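Local coordinates for protein 2-polyprenyl-6-methoxyphenol hydroxylase-like FAD-dependent oxidoreductase (Streptomyces sp. NRRL 11266, PDB 6UI5) that binds flavin-adenine dinucleotide and is probably an FAD-dependent oxidoreductase built on a Rossmann-type cofactor-binding domain, at residues 222-227 with 344-349; 76-81 with 357-362; 22-27 with 310-315. One frame throughout, in Å; residues are numbered along the deposited sequence.

Interaction 1. Residues 222-227 with 344-349; sequences AEFSTE and AQLALL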
ATOM      1  N   ALA A 222      14.849  -8.905 -17.879  1.00 66.59           N
ATOM      2  CA  ALA A 222      14.762  -8.864 -16.422  1.00 69.17           C
ATOM      3  C   ALA A 222      14.058 -10.125 -15.949  1.00 76.18           C
ATOM      4  O   ALA A 222      12.885 -10.343 -16.271  1.00 76.67           O
ATOM      5  CB  ALA A 222      14.010  -7.626 -15.945  1.00 56.43           C
ATOM      6  N   GLU A 223      14.763 -10.950 -15.187  1.00 74.50           N
ATOM      7  CA  GLU A 223      14.283 -12.279 -14.852  1.00 68.22           C
ATOM      8  C   GLU A 223      14.297 -12.462 -13.343  1.00 72.79           C
ATOM      9  O   GLU A 223      15.232 -12.029 -12.665  1.00 74.80           O
ATOM     10  CB  GLU A 223      15.133 -13.356 -15.556  1.00 61.17           C
ATOM     11  CG  GLU A 223      14.745 -13.534 -17.016  1.00 70.19           C
ATOM     12  CD  GLU A 223      15.538 -14.630 -17.737  1.00 86.45           C
ATOM     13  OE1 GLU A 223      16.641 -14.340 -18.263  1.00 93.57           O
ATOM     14  OE2 GLU A 223      15.059 -15.790 -17.778  1.00 89.12           O
ATOM     15  N   PHE A 224      13.246 -13.087 -12.820  1.00 65.92           N
ATOM     16  CA  PHE A 224      13.112 -13.293 -11.390  1.00 70.26           C
ATOM     17  C   PHE A 224      13.412 -14.753 -11.095  1.00 66.39           C
ATOM     18  O   PHE A 224      12.798 -15.650 -11.685  1.00 69.14           O
ATOM     19  CB  PHE A 224      11.710 -12.908 -10.890  1.00 70.87           C
ATOM     20  CG  PHE A 224      11.405 -11.433 -10.987  1.00 73.31           C
ATOM     21  CD1 PHE A 224      11.742 -10.570  -9.956  1.00 78.61           C
ATOM     22  CD2 PHE A 224      10.765 -10.910 -12.098  1.00 75.71           C
ATOM     23  CE1 PHE A 224      11.439  -9.217 -10.034  1.00 76.34           C
ATOM     24  CE2 PHE A 224      10.471  -9.558 -12.183  1.00 74.71           C
ATOM     25  CZ  PHE A 224      10.812  -8.716 -11.155  1.00 73.41           C
ATOM     26  N   SER A 225      14.344 -14.989 -10.172  1.00 63.03           N
ATOM     27  CA  SER A 225      14.587 -16.350  -9.718  1.00 74.33           C
ATOM     28  C   SER A 225      15.090 -16.325  -8.281  1.00 78.42           C
ATOM     29  O   SER A 225      15.729 -15.361  -7.847  1.00 82.58           O
ATOM     30  CB  SER A 225      15.603 -17.084 -10.608  1.00 65.36           C
ATOM     31  OG  SER A 225      16.075 -18.254  -9.953  1.00 78.25           O
ATOM     32  N   THR A 226      14.819 -17.408  -7.565  1.00 81.40           N
ATOM     33  CA  THR A 226      15.277 -17.630  -6.196  1.00 99.06           C
ATOM     34  C   THR A 226      16.623 -18.365  -6.114  1.00107.33           C
ATOM     35  O   THR A 226      16.764 -19.230  -5.249  1.00110.41           O
ATOM     36  CB  THR A 226      14.186 -18.401  -5.457  1.00107.46           C
ATOM     37  OG1 THR A 226      14.688 -18.900  -4.211  1.00115.16           O
ATOM     38  CG2 THR A 226      13.715 -19.570  -6.320  1.00102.30           C
ATOM     39  N   GLU A 227      17.621 -18.084  -6.956  1.00108.09           N
ATOM     40  CA  GLU A 227      18.914 -18.751  -6.843  1.00116.78           C
ATOM     41  C   GLU A 227      19.925 -17.991  -7.708  1.00116.00           C
ATOM     42  O   GLU A 227      19.529 -17.401  -8.720  1.00130.70           O
ATOM     43  CB  GLU A 227      18.797 -20.240  -7.252  1.00126.34           C
ATOM     44  CG  GLU A 227      20.110 -21.001  -7.062  1.00136.09           C
ATOM     45  CD  GLU A 227      20.022 -22.397  -6.440  1.00140.60           C
ATOM     46  OE1 GLU A 227      20.694 -23.303  -6.955  1.00135.43           O
ATOM     47  OE2 GLU A 227      19.338 -22.588  -5.415  1.00144.51           O
ATOM     48  N   ALA A 344       8.504  -1.843  -3.776  1.00 47.44           N
ATOM     49  CA  ALA A 344       7.054  -2.000  -3.747  1.00 44.31           C
ATOM     50  C   ALA A 344       6.515  -2.320  -5.130  1.00 43.02           C
ATOM     51  O   ALA A 344       5.637  -3.169  -5.270  1.00 44.13           O
ATOM     52  CB  ALA A 344       6.366  -0.740  -3.197  1.00 48.46           C
ATOM     53  N   GLN A 345       7.031  -1.660  -6.165  1.00 50.92           N
ATOM     54  CA  GLN A 345       6.654  -2.043  -7.524  1.00 60.03           C
ATOM     55  C   GLN A 345       7.007  -3.501  -7.802  1.00 58.60           C
ATOM     56  O   GLN A 345       6.201  -4.232  -8.390  1.00 66.72           O
ATOM     57  CB  GLN A 345       7.309  -1.115  -8.558  1.00 52.78           C
ATOM     58  CG  GLN A 345       6.604   0.257  -8.673  1.00 51.79           C
ATOM     59  CD  GLN A 345       7.229   1.164  -9.734  1.00 50.65           C
ATOM     60  OE1 GLN A 345       7.186   0.853 -10.934  1.00 61.25           O
ATOM     61  NE2 GLN A 345       7.838   2.283  -9.293  1.00 40.25           N
ATOM     62  N   LEU A 346       8.187  -3.962  -7.366  1.00 58.46           N
ATOM     63  CA  LEU A 346       8.547  -5.354  -7.659  1.00 69.38           C
ATOM     64  C   LEU A 346       7.569  -6.328  -7.005  1.00 63.41           C
ATOM     65  O   LEU A 346       7.289  -7.399  -7.562  1.00 48.71           O
ATOM     66  CB  LEU A 346       9.978  -5.659  -7.209  1.00 63.37           C
ATOM     67  CG  LEU A 346      11.113  -5.126  -8.088  1.00 66.16           C
ATOM     68  CD1 LEU A 346      12.462  -5.665  -7.622  1.00 68.58           C
ATOM     69  CD2 LEU A 346      10.874  -5.462  -9.555  1.00 58.66           C
ATOM     70  N   ALA A 347       7.000  -5.957  -5.851  1.00 57.79           N
ATOM     71  CA  ALA A 347       6.157  -6.907  -5.128  1.00 61.28           C
ATOM     72  C   ALA A 347       4.796  -7.085  -5.770  1.00 58.48           C
ATOM     73  O   ALA A 347       4.005  -7.886  -5.265  1.00 60.67           O
ATOM     74  CB  ALA A 347       5.986  -6.478  -3.672  1.00 67.54           C
ATOM     75  N   LEU A 348       4.496  -6.357  -6.848  1.00 58.56           N
ATOM     76  CA  LEU A 348       3.337  -6.656  -7.682  1.00 67.26           C
ATOM     77  C   LEU A 348       3.680  -7.598  -8.831  1.00 67.03           C
ATOM     78  O   LEU A 348       2.803  -7.911  -9.647  1.00 72.74           O
ATOM     79  CB  LEU A 348       2.711  -5.372  -8.243  1.00 69.12           C
ATOM     80  CG  LEU A 348       2.075  -4.405  -7.241  1.00 71.72           C
ATOM     81  CD1 LEU A 348       3.111  -3.639  -6.497  1.00 74.49           C
ATOM     82  CD2 LEU A 348       1.101  -3.443  -7.918  1.00 70.23           C
ATOM     83  N   LEU A 349       4.927  -8.057  -8.906  1.00 51.10           N
ATOM     84  CA  LEU A 349       5.375  -8.938  -9.966  1.00 61.09           C
ATOM     85  C   LEU A 349       5.754 -10.318  -9.460  1.00 67.55           C
ATOM     86  O   LEU A 349       5.351 -11.330 -10.039  1.00 79.94           O
ATOM     87  CB  LEU A 349       6.561  -8.285 -10.682  1.00 59.90           C
ATOM     88  CG  LEU A 349       6.115  -7.044 -11.441  1.00 70.33           C
ATOM     89  CD1 LEU A 349       7.318  -6.306 -11.965  1.00 80.70           C
ATOM     90  CD2 LEU A 349       5.203  -7.468 -12.580  1.00 70.97           C
TER
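The ring of Phe224 meets Leu346 at its edge: the methyl CD2 of the leucine lies close to the ring plane, 3.6 Å from Phe224 CZ and a little farther from CE1. Leu349 approaches obliquely, its CB 4.3 Å from Phe224 CZ. A second ring, that of Tyr350, also meets Phe224, the two planes being only about 15° from parallel. Phe224 CG stands opposite the carbonyl carbon (chi1 -67°), and the ring reaches over to Leu346 and Leu349 although the nearest CA atoms, those of Phe224 and Leu349, are 9.0 Å apart. The CB of Leu346 does not point straight at the strand; the CD2 branch at the end of its side chain meets the ring. The contact thus joins strand 216-225, part of an antiparallel sheet, to the C-terminal end of helix 325-346, with Val177 of the adjoining strand 176-185 also against Phe224. Beyond the helix the chain winds on tightly by bonds that reach back three residues, Leu348 N to Gln345 O (3.1 Å) and Leu349 N to Leu346 O (2.8 Å), and this turn brings Leu349 CB and the end of Leu346 to the same ring. The side chain of Leu346 lies about 12 Å from the bound FAD, while Ala344 and Ala347 pack on Met361 and Leu354 of the second subunit.

Interaction 2. Residues 76-81 with 357-362; sequences ADLRLA and YMREMM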
ATOM      1  N   ALA A  76       4.654  -0.271 -11.210  1.00 60.22           N
ATOM      2  CA  ALA A  76       4.761  -1.563 -11.871  1.00 73.20           C
ATOM      3  C   ALA A  76       4.105  -1.410 -13.238  1.00 77.31           C
ATOM      4  O   ALA A  76       4.581  -0.633 -14.072  1.00 70.25           O
ATOM      5  CB  ALA A  76       4.105  -2.681 -11.046  1.00 67.69           C
ATOM      6  N   ASP A  77       2.975  -2.086 -13.449  1.00 84.80           N
ATOM      7  CA  ASP A  77       2.254  -2.025 -14.715  1.00 91.11           C
ATOM      8  C   ASP A  77       0.868  -1.419 -14.555  1.00 81.16           C
ATOM      9  O   ASP A  77       0.038  -1.546 -15.464  1.00 81.33           O
ATOM     10  CB  ASP A  77       2.155  -3.419 -15.345  1.00101.01           C
ATOM     11  CG  ASP A  77       1.353  -4.382 -14.499  1.00110.56           C
ATOM     12  OD1 ASP A  77       1.900  -4.894 -13.500  1.00113.18           O
ATOM     13  OD2 ASP A  77       0.172  -4.623 -14.830  1.00115.26           O
ATOM     14  N   LEU A  78       0.596  -0.771 -13.427  1.00 76.56           N
ATOM     15  CA  LEU A  78      -0.647  -0.043 -13.221  1.00 77.24           C
ATOM     16  C   LEU A  78      -0.472   1.420 -13.618  1.00 79.56           C
ATOM     17  O   LEU A  78       0.642   1.941 -13.688  1.00 87.35           O
ATOM     18  CB  LEU A  78      -1.090  -0.116 -11.762  1.00 74.74           C
ATOM     19  CG  LEU A  78      -1.243  -1.520 -11.194  1.00 71.86           C
ATOM     20  CD1 LEU A  78      -1.872  -1.477  -9.794  1.00 70.21           C
ATOM     21  CD2 LEU A  78      -2.055  -2.391 -12.147  1.00 65.68           C
ATOM     22  N   ARG A  79      -1.599   2.084 -13.858  1.00 68.19           N
ATOM     23  CA  ARG A  79      -1.620   3.493 -14.215  1.00 61.56           C
ATOM     24  C   ARG A  79      -1.648   4.356 -12.971  1.00 60.94           C
ATOM     25  O   ARG A  79      -2.363   4.048 -12.024  1.00 65.43           O
ATOM     26  CB  ARG A  79      -2.852   3.821 -15.050  1.00 73.52           C
ATOM     27  CG  ARG A  79      -2.895   5.261 -15.429  1.00 80.01           C
ATOM     28  CD  ARG A  79      -4.184   5.659 -16.113  1.00 89.24           C
ATOM     29  NE  ARG A  79      -4.143   7.089 -16.364  1.00 93.68           N
ATOM     30  CZ  ARG A  79      -4.537   8.020 -15.503  1.00 93.74           C
ATOM     31  NH1 ARG A  79      -5.046   7.695 -14.316  1.00 89.89           N
ATOM     32  NH2 ARG A  79      -4.432   9.291 -15.850  1.00 92.64           N
ATOM     33  N   LEU A  80      -0.909   5.468 -12.997  1.00 61.39           N
ATOM     34  CA  LEU A  80      -0.981   6.481 -11.948  1.00 58.14           C
ATOM     35  C   LEU A  80      -1.620   7.755 -12.493  1.00 60.74           C
ATOM     36  O   LEU A  80      -1.189   8.277 -13.528  1.00 57.80           O
ATOM     37  CB  LEU A  80       0.399   6.802 -11.380  1.00 49.39           C
ATOM     38  CG  LEU A  80       1.118   5.685 -10.648  1.00 52.36           C
ATOM     39  CD1 LEU A  80       2.535   6.128 -10.338  1.00 59.19           C
ATOM     40  CD2 LEU A  80       0.378   5.392  -9.382  1.00 49.88           C
ATOM     41  N   ALA A  81      -2.645   8.253 -11.785  1.00 58.16           N
ATOM     42  CA  ALA A  81      -3.347   9.490 -12.149  1.00 63.39           C
ATOM     43  C   ALA A  81      -2.397  10.685 -12.017  1.00 61.22           C
ATOM     44  O   ALA A  81      -2.424  11.452 -11.052  1.00 53.45           O
ATOM     45  CB  ALA A  81      -4.591   9.677 -11.280  1.00 54.09           C
ATOM     46  N   TYR A 357      -2.178 -10.746  -4.386  1.00 52.07           N
ATOM     47  CA  TYR A 357      -2.915  -9.910  -3.442  1.00 59.85           C
ATOM     48  C   TYR A 357      -2.398  -8.474  -3.413  1.00 67.91           C
ATOM     49  O   TYR A 357      -3.205  -7.544  -3.281  1.00 72.97           O
ATOM     50  CB  TYR A 357      -2.879 -10.526  -2.035  1.00 57.70           C
ATOM     51  CG  TYR A 357      -3.375 -11.948  -2.024  1.00 62.92           C
ATOM     52  CD1 TYR A 357      -4.715 -12.233  -2.280  1.00 58.40           C
ATOM     53  CD2 TYR A 357      -2.503 -13.012  -1.800  1.00 69.67           C
ATOM     54  CE1 TYR A 357      -5.178 -13.536  -2.306  1.00 69.24           C
ATOM     55  CE2 TYR A 357      -2.957 -14.327  -1.824  1.00 70.86           C
ATOM     56  CZ  TYR A 357      -4.298 -14.575  -2.080  1.00 71.71           C
ATOM     57  OH  TYR A 357      -4.777 -15.848  -2.112  1.00 69.00           O
ATOM     58  N   MET A 358      -1.069  -8.264  -3.530  1.00 60.77           N
ATOM     59  CA  MET A 358      -0.539  -6.899  -3.545  1.00 63.56           C
ATOM     60  C   MET A 358      -1.056  -6.082  -4.723  1.00 63.82           C
ATOM     61  O   MET A 358      -1.032  -4.852  -4.653  1.00 68.29           O
ATOM     62  CB  MET A 358       0.994  -6.846  -3.579  1.00 62.95           C
ATOM     63  CG  MET A 358       1.672  -7.677  -2.571  1.00 77.65           C
ATOM     64  SD  MET A 358       1.226  -7.222  -0.866  1.00 90.21           S
ATOM     65  CE  MET A 358       1.171  -5.427  -0.859  1.00 76.81           C
ATOM     66  N   ARG A 359      -1.507  -6.734  -5.794  1.00 60.27           N
ATOM     67  CA  ARG A 359      -2.084  -6.019  -6.927  1.00 65.58           C
ATOM     68  C   ARG A 359      -3.509  -5.600  -6.636  1.00 61.80           C
ATOM     69  O   ARG A 359      -3.912  -4.481  -6.976  1.00 57.38           O
ATOM     70  CB  ARG A 359      -2.067  -6.880  -8.189  1.00 62.84           C
ATOM     71  CG  ARG A 359      -0.698  -7.089  -8.798  1.00 69.46           C
ATOM     72  CD  ARG A 359      -0.826  -7.978 -10.024  1.00 74.82           C
ATOM     73  NE  ARG A 359      -1.583  -7.279 -11.047  1.00 82.55           N
ATOM     74  CZ  ARG A 359      -1.023  -6.501 -11.962  1.00 91.35           C
ATOM     75  NH1 ARG A 359       0.295  -6.352 -11.979  1.00 88.75           N
ATOM     76  NH2 ARG A 359      -1.778  -5.874 -12.855  1.00 98.37           N
ATOM     77  N   GLU A 360      -4.291  -6.509  -6.056  1.00 64.27           N
ATOM     78  CA  GLU A 360      -5.596  -6.124  -5.548  1.00 70.30           C
ATOM     79  C   GLU A 360      -5.465  -4.990  -4.538  1.00 63.76           C
ATOM     80  O   GLU A 360      -6.224  -4.018  -4.592  1.00 61.51           O
ATOM     81  CB  GLU A 360      -6.306  -7.349  -4.952  1.00 75.68           C
ATOM     82  CG  GLU A 360      -6.830  -8.308  -6.043  1.00 86.07           C
ATOM     83  CD  GLU A 360      -7.605  -9.513  -5.509  1.00 96.30           C
ATOM     84  OE1 GLU A 360      -7.883  -9.557  -4.291  1.00 95.02           O
ATOM     85  OE2 GLU A 360      -7.929 -10.424  -6.312  1.00101.14           O
ATOM     86  N   MET A 361      -4.468  -5.072  -3.649  1.00 62.45           N
ATOM     87  CA  MET A 361      -4.292  -4.073  -2.597  1.00 60.89           C
ATOM     88  C   MET A 361      -4.026  -2.695  -3.196  1.00 66.43           C
ATOM     89  O   MET A 361      -4.806  -1.756  -2.990  1.00 64.63           O
ATOM     90  CB  MET A 361      -3.163  -4.495  -1.646  1.00 54.63           C
ATOM     91  CG  MET A 361      -3.027  -3.650  -0.361  1.00 66.10           C
ATOM     92  SD  MET A 361      -4.336  -3.823   0.930  1.00 73.50           S
ATOM     93  CE  MET A 361      -5.592  -2.662   0.387  1.00 74.28           C
ATOM     94  N   MET A 362      -2.939  -2.567  -3.972  1.00 62.88           N
ATOM     95  CA  MET A 362      -2.675  -1.330  -4.707  1.00 57.76           C
ATOM     96  C   MET A 362      -3.860  -0.928  -5.567  1.00 63.84           C
ATOM     97  O   MET A 362      -4.098   0.271  -5.768  1.00 69.42           O
ATOM     98  CB  MET A 362      -1.425  -1.490  -5.585  1.00 57.03           C
ATOM     99  CG  MET A 362      -0.132  -1.306  -4.829  1.00 61.28           C
ATOM    100  SD  MET A 362      -0.099   0.354  -4.122  1.00 73.18           S
ATOM    101  CE  MET A 362      -0.178   1.318  -5.625  1.00 77.28           C
TER
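Asp77 and Arg359 form an end-on, two-nitrogen salt bridge. Arg359 NH1 donates to Asp77 OD1 at 2.6 Å, and Arg359 NH2 donates to Asp77 OD2 at 3.0 Å. Both oxygens use their syn lone pairs, and the carboxylate and guanidinium planes differ by only 14°, so the paired bonds restrain the rotation of either group. The Arg359 chain bends at chi3 (66°), which turns its end toward the aspartate, whose own CG sits between the backbone N and the carbonyl carbon (chi1 64°).

Leu78 sends its two methyls to different partners. One makes a van der Waals contact with the charged group, Leu78 CD2 lying obliquely 3.6 Å from Arg359 NH2. The apolar contact is made by the other, with Leu78 CD1 4.2 Å from Met362 CB. Arg359 and Met362, three positions apart, belong to neighbouring turns of the helix. Met362 also packs on Phe75 and Leu375, and Met361 from the same helix touches Met340 of the second subunit. Helix 352-365 thereby lies against the edge strand 78-80 of a small three-stranded antiparallel sheet, a helix-on-sheet packing joined at its margin by a bidentate arginine–aspartate pair.

Interaction 3. Residues 22-27 with 310-315; sequences AMRDVP and KIAAEV. Unlike the reference sequence in segment 310-315: Glu314 (reference Asp).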
ATOM      1  N   ALA A  22      31.596  23.821 -11.085  1.00 66.58           N
ATOM      2  CA  ALA A  22      32.406  24.645 -11.973  1.00 68.10           C
ATOM      3  C   ALA A  22      31.658  25.881 -12.436  1.00 77.35           C
ATOM      4  O   ALA A  22      32.277  26.926 -12.669  1.00 85.80           O
ATOM      5  CB  ALA A  22      32.849  23.840 -13.193  1.00 72.05           C
ATOM      6  N   MET A  23      30.337  25.780 -12.607  1.00 76.55           N
ATOM      7  CA  MET A  23      29.573  26.978 -12.932  1.00 70.17           C
ATOM      8  C   MET A  23      29.686  28.031 -11.835  1.00 74.24           C
ATOM      9  O   MET A  23      29.457  29.218 -12.103  1.00 73.58           O
ATOM     10  CB  MET A  23      28.114  26.622 -13.188  1.00 65.90           C
ATOM     11  CG  MET A  23      27.263  26.464 -11.910  1.00 71.08           C
ATOM     12  SD  MET A  23      25.555  26.102 -12.381  1.00 63.14           S
ATOM     13  CE  MET A  23      25.895  24.980 -13.767  1.00 76.62           C
ATOM     14  N   ARG A  24      30.058  27.627 -10.616  1.00 65.61           N
ATOM     15  CA  ARG A  24      30.271  28.540  -9.503  1.00 60.10           C
ATOM     16  C   ARG A  24      31.760  28.776  -9.219  1.00 68.22           C
ATOM     17  O   ARG A  24      32.126  29.149  -8.098  1.00 63.81           O
ATOM     18  CB  ARG A  24      29.537  28.021  -8.258  1.00 54.68           C
ATOM     19  CG  ARG A  24      28.038  27.653  -8.531  1.00 56.18           C
ATOM     20  CD  ARG A  24      27.245  27.303  -7.263  1.00 50.52           C
ATOM     21  NE  ARG A  24      25.807  27.307  -7.527  1.00 52.95           N
ATOM     22  CZ  ARG A  24      25.156  26.287  -8.080  1.00 54.34           C
ATOM     23  NH1 ARG A  24      25.838  25.192  -8.406  1.00 54.09           N
ATOM     24  NH2 ARG A  24      23.831  26.337  -8.285  1.00 44.88           N
ATOM     25  N   ASP A  25      32.625  28.561 -10.211  1.00 76.60           N
ATOM     26  CA  ASP A  25      34.047  28.883 -10.094  1.00 81.36           C
ATOM     27  C   ASP A  25      34.714  28.158  -8.922  1.00 72.17           C
ATOM     28  O   ASP A  25      35.657  28.669  -8.320  1.00 77.64           O
ATOM     29  CB  ASP A  25      34.252  30.399  -9.984  1.00 90.86           C
ATOM     30  CG  ASP A  25      33.683  31.161 -11.182  1.00100.31           C
ATOM     31  OD1 ASP A  25      33.364  30.530 -12.218  1.00102.46           O
ATOM     32  OD2 ASP A  25      33.564  32.398 -11.088  1.00106.47           O
ATOM     33  N   VAL A  26      34.222  26.983  -8.567  1.00 63.72           N
ATOM     34  CA  VAL A  26      34.890  26.091  -7.622  1.00 66.33           C
ATOM     35  C   VAL A  26      35.772  25.150  -8.433  1.00 72.55           C
ATOM     36  O   VAL A  26      35.253  24.448  -9.314  1.00 73.57           O
ATOM     37  CB  VAL A  26      33.877  25.285  -6.782  1.00 68.10           C
ATOM     38  CG1 VAL A  26      34.577  24.143  -6.050  1.00 62.71           C
ATOM     39  CG2 VAL A  26      33.148  26.178  -5.802  1.00 64.09           C
ATOM     40  N   PRO A  27      37.079  25.090  -8.174  1.00 74.96           N
ATOM     41  CA  PRO A  27      37.956  24.225  -8.982  1.00 69.99           C
ATOM     42  C   PRO A  27      37.587  22.765  -8.760  1.00 59.91           C
ATOM     43  O   PRO A  27      37.619  22.269  -7.629  1.00 66.14           O
ATOM     44  CB  PRO A  27      39.357  24.548  -8.447  1.00 70.72           C
ATOM     45  CG  PRO A  27      39.123  24.940  -7.018  1.00 74.52           C
ATOM     46  CD  PRO A  27      37.768  25.617  -6.979  1.00 73.09           C
ATOM     47  N   LYS A 310      25.727  23.822  -2.161  1.00 41.71           N
ATOM     48  CA  LYS A 310      26.112  23.744  -0.756  1.00 46.41           C
ATOM     49  C   LYS A 310      27.628  23.687  -0.600  1.00 63.56           C
ATOM     50  O   LYS A 310      28.207  24.489   0.146  1.00 65.48           O
ATOM     51  CB  LYS A 310      25.440  22.561  -0.091  1.00 46.95           C
ATOM     52  CG  LYS A 310      23.973  22.560  -0.404  1.00 48.03           C
ATOM     53  CD  LYS A 310      23.193  21.776   0.589  1.00 39.77           C
ATOM     54  CE  LYS A 310      21.815  21.607   0.055  1.00 45.23           C
ATOM     55  NZ  LYS A 310      21.066  20.598   0.831  1.00 47.68           N
ATOM     56  N   ILE A 311      28.299  22.768  -1.314  1.00 55.54           N
ATOM     57  CA  ILE A 311      29.759  22.775  -1.302  1.00 45.98           C
ATOM     58  C   ILE A 311      30.281  24.120  -1.787  1.00 52.01           C
ATOM     59  O   ILE A 311      31.200  24.703  -1.190  1.00 56.41           O
ATOM     60  CB  ILE A 311      30.344  21.630  -2.157  1.00 44.12           C
ATOM     61  CG1 ILE A 311      30.452  20.338  -1.376  1.00 40.53           C
ATOM     62  CG2 ILE A 311      31.755  22.003  -2.581  1.00 41.84           C
ATOM     63  CD1 ILE A 311      30.981  19.219  -2.199  1.00 51.43           C
ATOM     64  N   ALA A 312      29.711  24.639  -2.883  1.00 48.61           N
ATOM     65  CA  ALA A 312      30.214  25.917  -3.394  1.00 51.90           C
ATOM     66  C   ALA A 312      30.070  27.017  -2.349  1.00 63.27           C
ATOM     67  O   ALA A 312      30.993  27.818  -2.144  1.00 60.13           O
ATOM     68  CB  ALA A 312      29.497  26.312  -4.684  1.00 46.38           C
ATOM     69  N   ALA A 313      28.928  27.043  -1.654  1.00 59.12           N
ATOM     70  CA  ALA A 313      28.735  28.009  -0.579  1.00 66.06           C
ATOM     71  C   ALA A 313      29.799  27.857   0.500  1.00 67.68           C
ATOM     72  O   ALA A 313      30.338  28.855   0.994  1.00 72.82           O
ATOM     73  CB  ALA A 313      27.340  27.857   0.032  1.00 64.72           C
ATOM     74  N   GLU A 314      30.103  26.623   0.895  1.00 66.87           N
ATOM     75  CA  GLU A 314      31.130  26.436   1.912  1.00 75.63           C
ATOM     76  C   GLU A 314      32.480  26.924   1.418  1.00 75.29           C
ATOM     77  O   GLU A 314      33.202  27.616   2.145  1.00 66.44           O
ATOM     78  CB  GLU A 314      31.219  24.976   2.326  1.00 84.79           C
ATOM     79  CG  GLU A 314      32.338  24.739   3.309  1.00 95.43           C
ATOM     80  CD  GLU A 314      31.989  25.180   4.709  1.00100.38           C
ATOM     81  OE1 GLU A 314      32.931  25.514   5.469  1.00100.11           O
ATOM     82  OE2 GLU A 314      30.777  25.187   5.039  1.00101.23           O
ATOM     83  N   VAL A 315      32.832  26.588   0.180  1.00 81.14           N
ATOM     84  CA  VAL A 315      34.060  27.124  -0.400  1.00 82.31           C
ATOM     85  C   VAL A 315      34.049  28.646  -0.315  1.00 76.16           C
ATOM     86  O   VAL A 315      35.004  29.280   0.164  1.00 68.35           O
ATOM     87  CB  VAL A 315      34.225  26.635  -1.851  1.00 71.07           C
ATOM     88  CG1 VAL A 315      35.461  27.227  -2.453  1.00 56.32           C
ATOM     89  CG2 VAL A 315      34.253  25.104  -1.906  1.00 68.37           C
TER
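Arg24 NH2 is hydrogen-bonded to the carbonyl oxygen of Gly428, and its NH1 forms a salt bridge with Glu20, while the aliphatic part of the side chain touches helix 295-316. That chain runs extended from CG to NE; Arg24 CD lies 3.6 Å from Ala312 CB, and Arg24 CB is near the same methyl. Ala312 CB is shared with a valine, for Val26 CG2 lies 3.8 Å from both CA and CB of Ala312. Val26 CG2 also lies 4.1 Å from Val315 CB, one turn on. With CG2 opposite the carbonyl carbon (chi1 167° to CG1), Val26 directs this branch between Ala312 and Val315. The nearest CA atoms, those of Val26 and Ala312, are only 6.3 Å apart, a close approach that suits the small alanine.

Segment 22-27 is the link from helix 12-22 to strand 28-31 in the beta-alpha-beta unit of the Rossmann-type domain. A Schellman motif ends the helix here: Asp25 has positive phi (58°), its N bonds to Ala22 O at 3.0 Å, and Val26 N bonds to Leu21 O. The backbone oxygen of Arg24 also bonds to His316 NE2, at the end of helix 295-316. The chemistry is thus divided: aliphatic groups of Arg24 and Val26 pack on the helix, while the guanidinium, near Arg57, probably has its charge partly balanced by Glu20 and Gly428 O.

Interactions 1 and 2 are neighbours, their centres 15 Å apart, and they touch directly: Gln345 OE1 probably accepts a hydrogen bond from Ala76 N, and Leu348 packs on Met362. Their helices, 325-346 and 352-365, are consecutive in the chain, and both contacts border the second subunit. Interaction 3 lies on the opposite side of the chain's centre, 42 and 43 Å from the centres of the other two, yet its helix 295-316 immediately precedes helix 325-346. Along the sequence the first segments come in the order 3, 2, 1, and the second segments 3, 1, 2. The run of helices from 295 to 365 thus extends from the Rossmann-type sheet region to the dimer interface.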